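Long-range contact in ESX-5 secretion system protein EccC5 (Mycobacterium tuberculosis, PDB 6J18), which forms part of the ESX-5 type VII secretion machinery that exports EsxN and a number of PE_PGRS and PPE proteins, this piece being an ATP-binding FtsK/SpoIIIE-type ATPase domain: residues Leu60-Ile74 against Ile78-Glu92. Sequence-based numbering, arbitrary orientation.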
ATOM      1  N   LEU A  60      14.974   3.422  14.876  1.00 24.13           N
ATOM      2  CA  LEU A  60      14.139   4.495  15.396  1.00 24.89           C
ATOM      3  C   LEU A  60      12.759   3.995  15.821  1.00 25.85           C
ATOM      4  O   LEU A  60      12.216   4.438  16.831  1.00 27.83           O
ATOM      5  CB  LEU A  60      13.993   5.601  14.350  1.00 25.46           C
ATOM      6  CG  LEU A  60      15.259   6.376  13.985  1.00 26.71           C
ATOM      7  CD1 LEU A  60      14.936   7.504  13.016  1.00 26.27           C
ATOM      8  CD2 LEU A  60      15.927   6.915  15.238  1.00 26.33           C
ATOM      9  N   ALA A  61      12.200   3.073  15.043  1.00 24.75           N
ATOM     10  CA  ALA A  61      10.860   2.553  15.301  1.00 24.40           C
ATOM     11  C   ALA A  61      10.785   1.805  16.630  1.00 25.88           C
ATOM     12  O   ALA A  61       9.757   1.828  17.308  1.00 24.19           O
ATOM     13  CB  ALA A  61      10.417   1.647  14.161  1.00 24.00           C
ATOM     14  N   SER A  62      11.879   1.148  16.998  1.00 25.99           N
ATOM     15  CA  SER A  62      11.930   0.385  18.241  1.00 28.29           C
ATOM     16  C   SER A  62      12.038   1.293  19.465  1.00 28.38           C
ATOM     17  O   SER A  62      11.970   0.825  20.600  1.00 29.84           O
ATOM     18  CB  SER A  62      13.106  -0.595  18.213  1.00 30.41           C
ATOM     19  OG  SER A  62      14.341   0.091  18.333  1.00 31.26           O
ATOM     20  N   ARG A  63      12.206   2.591  19.228  1.00 26.00           N
ATOM     21  CA  ARG A  63      12.359   3.554  20.312  1.00 27.03           C
ATOM     22  C   ARG A  63      11.327   4.674  20.206  1.00 26.92           C
ATOM     23  O   ARG A  63      11.479   5.738  20.810  1.00 25.32           O
ATOM     24  CB  ARG A  63      13.777   4.127  20.309  1.00 26.76           C
ATOM     25  CG  ARG A  63      14.857   3.054  20.230  1.00 28.49           C
ATOM     26  CD  ARG A  63      16.258   3.636  20.162  1.00 30.64           C
ATOM     27  NE  ARG A  63      17.250   2.597  19.891  1.00 31.39           N
ATOM     28  CZ  ARG A  63      17.777   1.808  20.823  1.00 32.87           C
ATOM     29  NH1 ARG A  63      18.671   0.889  20.488  1.00 32.55           N
ATOM     30  NH2 ARG A  63      17.404   1.934  22.088  1.00 34.09           N
ATOM     31  N   ASP A  64      10.272   4.413  19.443  1.00 22.67           N
ATOM     32  CA  ASP A  64       9.238   5.405  19.174  1.00 25.50           C
ATOM     33  C   ASP A  64       7.917   5.015  19.836  1.00 26.51           C
ATOM     34  O   ASP A  64       7.307   4.006  19.480  1.00 22.15           O
ATOM     35  CB  ASP A  64       9.053   5.564  17.663  1.00 24.79           C
ATOM     36  CG  ASP A  64       8.095   6.682  17.297  1.00 24.48           C
ATOM     37  OD1 ASP A  64       7.700   7.461  18.189  1.00 24.82           O
ATOM     38  OD2 ASP A  64       7.738   6.780  16.104  1.00 24.01           O
ATOM     39  N   THR A  65       7.479   5.821  20.799  1.00 25.73           N
ATOM     40  CA  THR A  65       6.215   5.569  21.484  1.00 26.27           C
ATOM     41  C   THR A  65       5.243   6.733  21.319  1.00 24.89           C
ATOM     42  O   THR A  65       4.285   6.857  22.083  1.00 24.83           O
ATOM     43  CB  THR A  65       6.424   5.309  22.990  1.00 27.33           C
ATOM     44  OG1 THR A  65       7.273   6.324  23.541  1.00 28.21           O
ATOM     45  CG2 THR A  65       7.066   3.946  23.211  1.00 27.75           C
ATOM     46  N   ARG A  66       5.495   7.580  20.324  1.00 24.97           N
ATOM     47  CA  ARG A  66       4.608   8.703  20.027  1.00 25.79           C
ATOM     48  C   ARG A  66       3.182   8.234  19.766  1.00 25.98           C
ATOM     49  O   ARG A  66       2.962   7.114  19.301  1.00 23.28           O
ATOM     50  CB  ARG A  66       5.109   9.487  18.814  1.00 25.45           C
ATOM     51  CG  ARG A  66       6.333  10.345  19.061  1.00 24.83           C
ATOM     52  CD  ARG A  66       6.805  10.948  17.750  1.00 25.59           C
ATOM     53  NE  ARG A  66       7.062   9.910  16.756  1.00 25.43           N
ATOM     54  CZ  ARG A  66       7.098  10.119  15.444  1.00 24.76           C
ATOM     55  NH1 ARG A  66       6.887  11.334  14.956  1.00 24.02           N
ATOM     56  NH2 ARG A  66       7.340   9.109  14.619  1.00 22.20           N
ATOM     57  N   GLN A  67       2.221   9.102  20.060  1.00 26.21           N
ATOM     58  CA  GLN A  67       0.819   8.780  19.845  1.00 25.91           C
ATOM     59  C   GLN A  67       0.319   9.328  18.511  1.00 25.91           C
ATOM     60  O   GLN A  67       0.840  10.319  18.000  1.00 26.42           O
ATOM     61  CB  GLN A  67      -0.040   9.325  20.989  1.00 25.25           C
ATOM     62  CG  GLN A  67      -0.289  10.832  20.958  1.00 26.55           C
ATOM     63  CD  GLN A  67       0.853  11.644  21.543  1.00 29.57           C
ATOM     64  OE1 GLN A  67       1.975  11.157  21.683  1.00 29.93           O
ATOM     65  NE2 GLN A  67       0.569  12.895  21.892  1.00 31.50           N
ATOM     66  N   GLY A  68      -0.685   8.661  17.950  1.00 25.36           N
ATOM     67  CA  GLY A  68      -1.393   9.158  16.783  1.00 27.20           C
ATOM     68  C   GLY A  68      -0.624   9.236  15.479  1.00 28.39           C
ATOM     69  O   GLY A  68      -1.020   9.972  14.577  1.00 30.23           O
ATOM     70  N   VAL A  69       0.464   8.483  15.365  1.00 26.87           N
ATOM     71  CA  VAL A  69       1.250   8.488  14.134  1.00 24.01           C
ATOM     72  C   VAL A  69       1.369   7.087  13.537  1.00 24.37           C
ATOM     73  O   VAL A  69       2.008   6.896  12.502  1.00 25.44           O
ATOM     74  CB  VAL A  69       2.662   9.063  14.366  1.00 23.43           C
ATOM     75  CG1 VAL A  69       2.577  10.529  14.779  1.00 23.75           C
ATOM     76  CG2 VAL A  69       3.405   8.248  15.412  1.00 23.50           C
ATOM     77  N   GLY A  70       0.741   6.114  14.190  1.00 24.04           N
ATOM     78  CA  GLY A  70       0.777   4.741  13.724  1.00 24.00           C
ATOM     79  C   GLY A  70       2.018   4.001  14.186  1.00 25.15           C
ATOM     80  O   GLY A  70       2.435   3.029  13.558  1.00 25.59           O
ATOM     81  N   ALA A  71       2.608   4.466  15.284  1.00 25.56           N
ATOM     82  CA  ALA A  71       3.790   3.827  15.855  1.00 24.78           C
ATOM     83  C   ALA A  71       3.502   2.367  16.193  1.00 25.53           C
ATOM     84  O   ALA A  71       2.390   2.022  16.594  1.00 23.76           O
ATOM     85  CB  ALA A  71       4.260   4.579  17.091  1.00 25.54           C
ATOM     86  N   GLY A  72       4.506   1.514  16.020  1.00 24.48           N
ATOM     87  CA  GLY A  72       4.327   0.087  16.209  1.00 24.42           C
ATOM     88  C   GLY A  72       3.899  -0.584  14.919  1.00 23.91           C
ATOM     89  O   GLY A  72       3.792  -1.809  14.846  1.00 24.55           O
ATOM     90  N   GLY A  73       3.653   0.226  13.894  1.00 22.31           N
ATOM     91  CA  GLY A  73       3.233  -0.283  12.601  1.00 21.69           C
ATOM     92  C   GLY A  73       4.326  -0.219  11.551  1.00 21.95           C
ATOM     93  O   GLY A  73       5.511  -0.128  11.876  1.00 23.38           O
ATOM     94  N   ILE A  74       3.919  -0.269  10.286  1.00 18.64           N
ATOM     95  CA  ILE A  74       4.853  -0.272   9.163  1.00 20.23           C
ATOM     96  C   ILE A  74       5.632   1.039   9.066  1.00 21.06           C
ATOM     97  O   ILE A  74       5.060   2.084   8.769  1.00 22.41           O
ATOM     98  CB  ILE A  74       4.110  -0.533   7.834  1.00 18.21           C
ATOM     99  CG1 ILE A  74       3.536  -1.952   7.821  1.00 21.67           C
ATOM    100  CG2 ILE A  74       5.032  -0.313   6.643  1.00 18.04           C
ATOM    101  CD1 ILE A  74       2.722  -2.279   6.585  1.00 23.15           C
ATOM    102  N   ILE A  78      11.063   8.702   7.012  1.00 20.39           N
ATOM    103  CA  ILE A  78      11.270   9.663   8.089  1.00 20.59           C
ATOM    104  C   ILE A  78      10.823  11.051   7.641  1.00 23.50           C
ATOM    105  O   ILE A  78      10.925  11.396   6.464  1.00 22.01           O
ATOM    106  CB  ILE A  78      12.743   9.720   8.551  1.00 24.23           C
ATOM    107  CG1 ILE A  78      13.668  10.075   7.386  1.00 26.02           C
ATOM    108  CG2 ILE A  78      13.153   8.400   9.189  1.00 23.25           C
ATOM    109  CD1 ILE A  78      15.110  10.298   7.798  1.00 27.60           C
ATOM    110  N   SER A  79      10.331  11.843   8.589  1.00 22.86           N
ATOM    111  CA  SER A  79       9.764  13.153   8.287  1.00 26.10           C
ATOM    112  C   SER A  79      10.803  14.271   8.300  1.00 27.95           C
ATOM    113  O   SER A  79      11.719  14.273   9.117  1.00 28.29           O
ATOM    114  CB  SER A  79       8.648  13.485   9.279  1.00 28.36           C
ATOM    115  OG  SER A  79       8.325  14.864   9.236  1.00 32.17           O
ATOM    116  N   GLU A  80      10.638  15.226   7.390  1.00 29.55           N
ATOM    117  CA  GLU A  80      11.484  16.414   7.331  1.00 33.14           C
ATOM    118  C   GLU A  80      11.397  17.228   8.619  1.00 34.72           C
ATOM    119  O   GLU A  80      12.376  17.836   9.056  1.00 34.25           O
ATOM    120  CB  GLU A  80      11.081  17.283   6.137  1.00 38.02           C
ATOM    121  CG  GLU A  80      11.760  18.637   6.070  1.00 44.15           C
ATOM    122  CD  GLU A  80      11.550  19.328   4.736  1.00 49.62           C
ATOM    123  OE1 GLU A  80      10.575  20.099   4.611  1.00 52.21           O
ATOM    124  OE2 GLU A  80      12.355  19.097   3.810  1.00 49.75           O
ATOM    125  N   LEU A  81      10.214  17.221   9.224  1.00 35.75           N
ATOM    126  CA  LEU A  81       9.924  18.041  10.393  1.00 39.99           C
ATOM    127  C   LEU A  81      10.813  17.711  11.593  1.00 40.92           C
ATOM    128  O   LEU A  81      11.387  18.609  12.211  1.00 41.34           O
ATOM    129  CB  LEU A  81       8.454  17.882  10.784  1.00 43.10           C
ATOM    130  CG  LEU A  81       7.746  19.104  11.371  1.00 47.62           C
ATOM    131  CD1 LEU A  81       7.618  20.208  10.331  1.00 48.87           C
ATOM    132  CD2 LEU A  81       6.379  18.712  11.915  1.00 48.84           C
ATOM    133  N   ASP A  82      10.932  16.426  11.912  1.00 39.79           N
ATOM    134  CA  ASP A  82      11.600  16.007  13.142  1.00 39.19           C
ATOM    135  C   ASP A  82      12.567  14.837  12.955  1.00 36.73           C
ATOM    136  O   ASP A  82      13.147  14.352  13.928  1.00 38.27           O
ATOM    137  CB  ASP A  82      10.551  15.636  14.193  1.00 40.21           C
ATOM    138  CG  ASP A  82       9.440  14.771  13.625  1.00 41.47           C
ATOM    139  OD1 ASP A  82       9.670  14.103  12.594  1.00 42.19           O
ATOM    140  OD2 ASP A  82       8.334  14.759  14.207  1.00 41.45           O
ATOM    141  N   LEU A  83      12.724  14.386  11.712  1.00 32.62           N
ATOM    142  CA  LEU A  83      13.582  13.246  11.374  1.00 31.90           C
ATOM    143  C   LEU A  83      13.131  11.962  12.079  1.00 31.05           C
ATOM    144  O   LEU A  83      13.903  11.013  12.216  1.00 32.17           O
ATOM    145  CB  LEU A  83      15.048  13.554  11.708  1.00 32.30           C
ATOM    146  CG  LEU A  83      15.666  14.756  10.988  1.00 33.21           C
ATOM    147  CD1 LEU A  83      17.095  14.993  11.458  1.00 34.67           C
ATOM    148  CD2 LEU A  83      15.621  14.575   9.476  1.00 31.49           C
ATOM    149  N   ALA A  84      11.872  11.942  12.508  1.00 28.87           N
ATOM    150  CA  ALA A  84      11.286  10.789  13.182  1.00 28.29           C
ATOM    151  C   ALA A  84      10.573   9.884  12.172  1.00 25.04           C
ATOM    152  O   ALA A  84      10.237  10.333  11.076  1.00 24.39           O
ATOM    153  CB  ALA A  84      10.322  11.254  14.274  1.00 27.09           C
ATOM    154  N   PRO A  85      10.351   8.605  12.530  1.00 23.29           N
ATOM    155  CA  PRO A  85       9.693   7.663  11.613  1.00 22.85           C
ATOM    156  C   PRO A  85       8.313   8.102  11.126  1.00 23.09           C
ATOM    157  O   PRO A  85       7.566   8.766  11.847  1.00 22.79           O
ATOM    158  CB  PRO A  85       9.569   6.389  12.456  1.00 22.07           C
ATOM    159  CG  PRO A  85      10.684   6.470  13.413  1.00 23.01           C
ATOM    160  CD  PRO A  85      10.841   7.926  13.744  1.00 23.58           C
ATOM    161  N   VAL A  86       7.994   7.723   9.892  1.00 21.41           N
ATOM    162  CA  VAL A  86       6.658   7.893   9.337  1.00 21.80           C
ATOM    163  C   VAL A  86       6.066   6.507   9.105  1.00 22.76           C
ATOM    164  O   VAL A  86       6.742   5.624   8.579  1.00 21.35           O
ATOM    165  CB  VAL A  86       6.680   8.693   8.019  1.00 22.05           C
ATOM    166  CG1 VAL A  86       5.293   8.736   7.390  1.00 22.77           C
ATOM    167  CG2 VAL A  86       7.210  10.100   8.262  1.00 21.82           C
ATOM    168  N   TYR A  87       4.816   6.311   9.509  1.00 22.00           N
ATOM    169  CA  TYR A  87       4.206   4.990   9.438  1.00 21.56           C
ATOM    170  C   TYR A  87       3.002   4.929   8.509  1.00 21.28           C
ATOM    171  O   TYR A  87       2.460   5.954   8.095  1.00 22.77           O
ATOM    172  CB  TYR A  87       3.772   4.525  10.832  1.00 21.73           C
ATOM    173  CG  TYR A  87       4.874   4.510  11.866  1.00 23.42           C
ATOM    174  CD1 TYR A  87       5.645   3.374  12.069  1.00 23.25           C
ATOM    175  CD2 TYR A  87       5.131   5.627  12.650  1.00 23.38           C
ATOM    176  CE1 TYR A  87       6.650   3.353  13.017  1.00 21.68           C
ATOM    177  CE2 TYR A  87       6.135   5.616  13.601  1.00 22.84           C
ATOM    178  CZ  TYR A  87       6.891   4.476  13.779  1.00 22.02           C
ATOM    179  OH  TYR A  87       7.890   4.458  14.724  1.00 22.91           O
ATOM    180  N   LEU A  88       2.591   3.710   8.182  1.00 23.62           N
ATOM    181  CA  LEU A  88       1.266   3.485   7.628  1.00 24.07           C
ATOM    182  C   LEU A  88       0.290   3.463   8.797  1.00 24.80           C
ATOM    183  O   LEU A  88       0.159   2.453   9.489  1.00 26.00           O
ATOM    184  CB  LEU A  88       1.202   2.180   6.833  1.00 23.14           C
ATOM    185  CG  LEU A  88       1.903   2.170   5.472  1.00 23.50           C
ATOM    186  CD1 LEU A  88       1.687   0.840   4.766  1.00 23.02           C
ATOM    187  CD2 LEU A  88       1.413   3.324   4.612  1.00 23.93           C
ATOM    188  N   ASN A  89      -0.371   4.591   9.031  1.00 23.62           N
ATOM    189  CA  ASN A  89      -1.263   4.734  10.172  1.00 25.10           C
ATOM    190  C   ASN A  89      -2.642   4.162   9.859  1.00 25.60           C
ATOM    191  O   ASN A  89      -3.543   4.886   9.435  1.00 26.44           O
ATOM    192  CB  ASN A  89      -1.371   6.206  10.579  1.00 26.48           C
ATOM    193  CG  ASN A  89      -2.031   6.393  11.932  1.00 27.19           C
ATOM    194  OD1 ASN A  89      -2.601   5.460  12.496  1.00 27.88           O
ATOM    195  ND2 ASN A  89      -1.960   7.610  12.458  1.00 27.91           N
ATOM    196  N   PHE A  90      -2.801   2.863  10.085  1.00 25.41           N
ATOM    197  CA  PHE A  90      -4.026   2.160   9.717  1.00 27.07           C
ATOM    198  C   PHE A  90      -5.230   2.595  10.553  1.00 27.30           C
ATOM    199  O   PHE A  90      -6.375   2.331  10.185  1.00 27.17           O
ATOM    200  CB  PHE A  90      -3.817   0.650   9.836  1.00 26.84           C
ATOM    201  CG  PHE A  90      -2.907   0.086   8.781  1.00 25.31           C
ATOM    202  CD1 PHE A  90      -2.785   0.711   7.550  1.00 24.55           C
ATOM    203  CD2 PHE A  90      -2.170  -1.062   9.020  1.00 24.91           C
ATOM    204  CE1 PHE A  90      -1.948   0.201   6.575  1.00 24.99           C
ATOM    205  CE2 PHE A  90      -1.329  -1.578   8.047  1.00 25.66           C
ATOM    206  CZ  PHE A  90      -1.220  -0.946   6.824  1.00 25.16           C
ATOM    207  N   ALA A  91      -4.972   3.264  11.674  1.00 28.68           N
ATOM    208  CA  ALA A  91      -6.049   3.821  12.487  1.00 30.59           C
ATOM    209  C   ALA A  91      -6.708   4.983  11.746  1.00 31.43           C
ATOM    210  O   ALA A  91      -7.906   5.225  11.886  1.00 32.50           O
ATOM    211  CB  ALA A  91      -5.524   4.274  13.839  1.00 32.28           C
ATOM    212  N   GLU A  92      -5.908   5.696  10.958  1.00 31.17           N
ATOM    213  CA  GLU A  92      -6.392   6.809  10.146  1.00 33.04           C
ATOM    214  C   GLU A  92      -6.913   6.333   8.793  1.00 30.83           C
ATOM    215  O   GLU A  92      -8.036   6.657   8.400  1.00 31.43           O
ATOM    216  CB  GLU A  92      -5.287   7.847   9.929  1.00 36.63           C
ATOM    217  CG  GLU A  92      -5.255   8.951  10.970  1.00 44.86           C
ATOM    218  CD  GLU A  92      -4.234  10.033  10.650  1.00 51.24           C
ATOM    219  OE1 GLU A  92      -3.676  10.028   9.528  1.00 51.93           O
ATOM    220  OE2 GLU A  92      -3.993  10.896  11.522  1.00 55.99           O
TER
HETATM  221  O   HOH W   1       7.273   2.072  15.902  1.00 20.54           O
HETATM  222  O   HOH W   2       7.433  11.822  12.285  1.00 34.20           O
HETATM  223  O   HOH W   3       6.778  13.914  16.213  1.00 38.26           O
HETATM  224  O   HOH W   4       3.210   8.436  10.693  1.00 24.69           O
HETATM  225  O   HOH W   5      -0.111   1.692  12.304  1.00 35.90           O
HETATM  226  O   HOH W   6       1.223  -0.149   9.809  1.00 24.86           O
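Tyr87 and Asp64 illustrate how a buried phenol can tie into an irregular loop. The hydroxyl OH of Tyr87 donates to Asp64 OD2 at 2.7 Å, on the anti side of the carboxylate and at the edge of the ring. Arg66 takes the same carboxylate side-on, NE to OD1 and NH2 to OD2, and reaches OD2 from the face opposite the tyrosine. Asp64 OD1 also accepts from Arg66 N, an Asx turn, N and NE arriving from opposite faces. Arg66 NH2 also donates to Pro85 O at 2.8 Å, exactly in the guanidinium plane, so three bonds fix that plane's rotation. The bend at chi3 (-56°) helps fold the guanidinium back onto Asp64. A water accepts from Arg66 NH1 and donates to Asp82 OD2, whose direct salt bridge is long.

Ala71 CA sits 3.7 Å from the Tyr87 ring centroid, 12° off the normal, a CH-pi contact. Leu60 CB meets Pro85 CG at 3.5 Å, while Ala84 CB and Val69 CG2 flank opposite guanidinium faces near the rim. Gly70 CA approaches Asn89 CA to 4.1 Å, closeness that glycine permits.

Leu88 N bonds Ile74 O, leading into antiparallel strands 75-79 and 85-87. The loop after helix 54-61 packs against this hairpin, which strand 301-306 continues; Ile74 and Leu88 rest on helix 106-120.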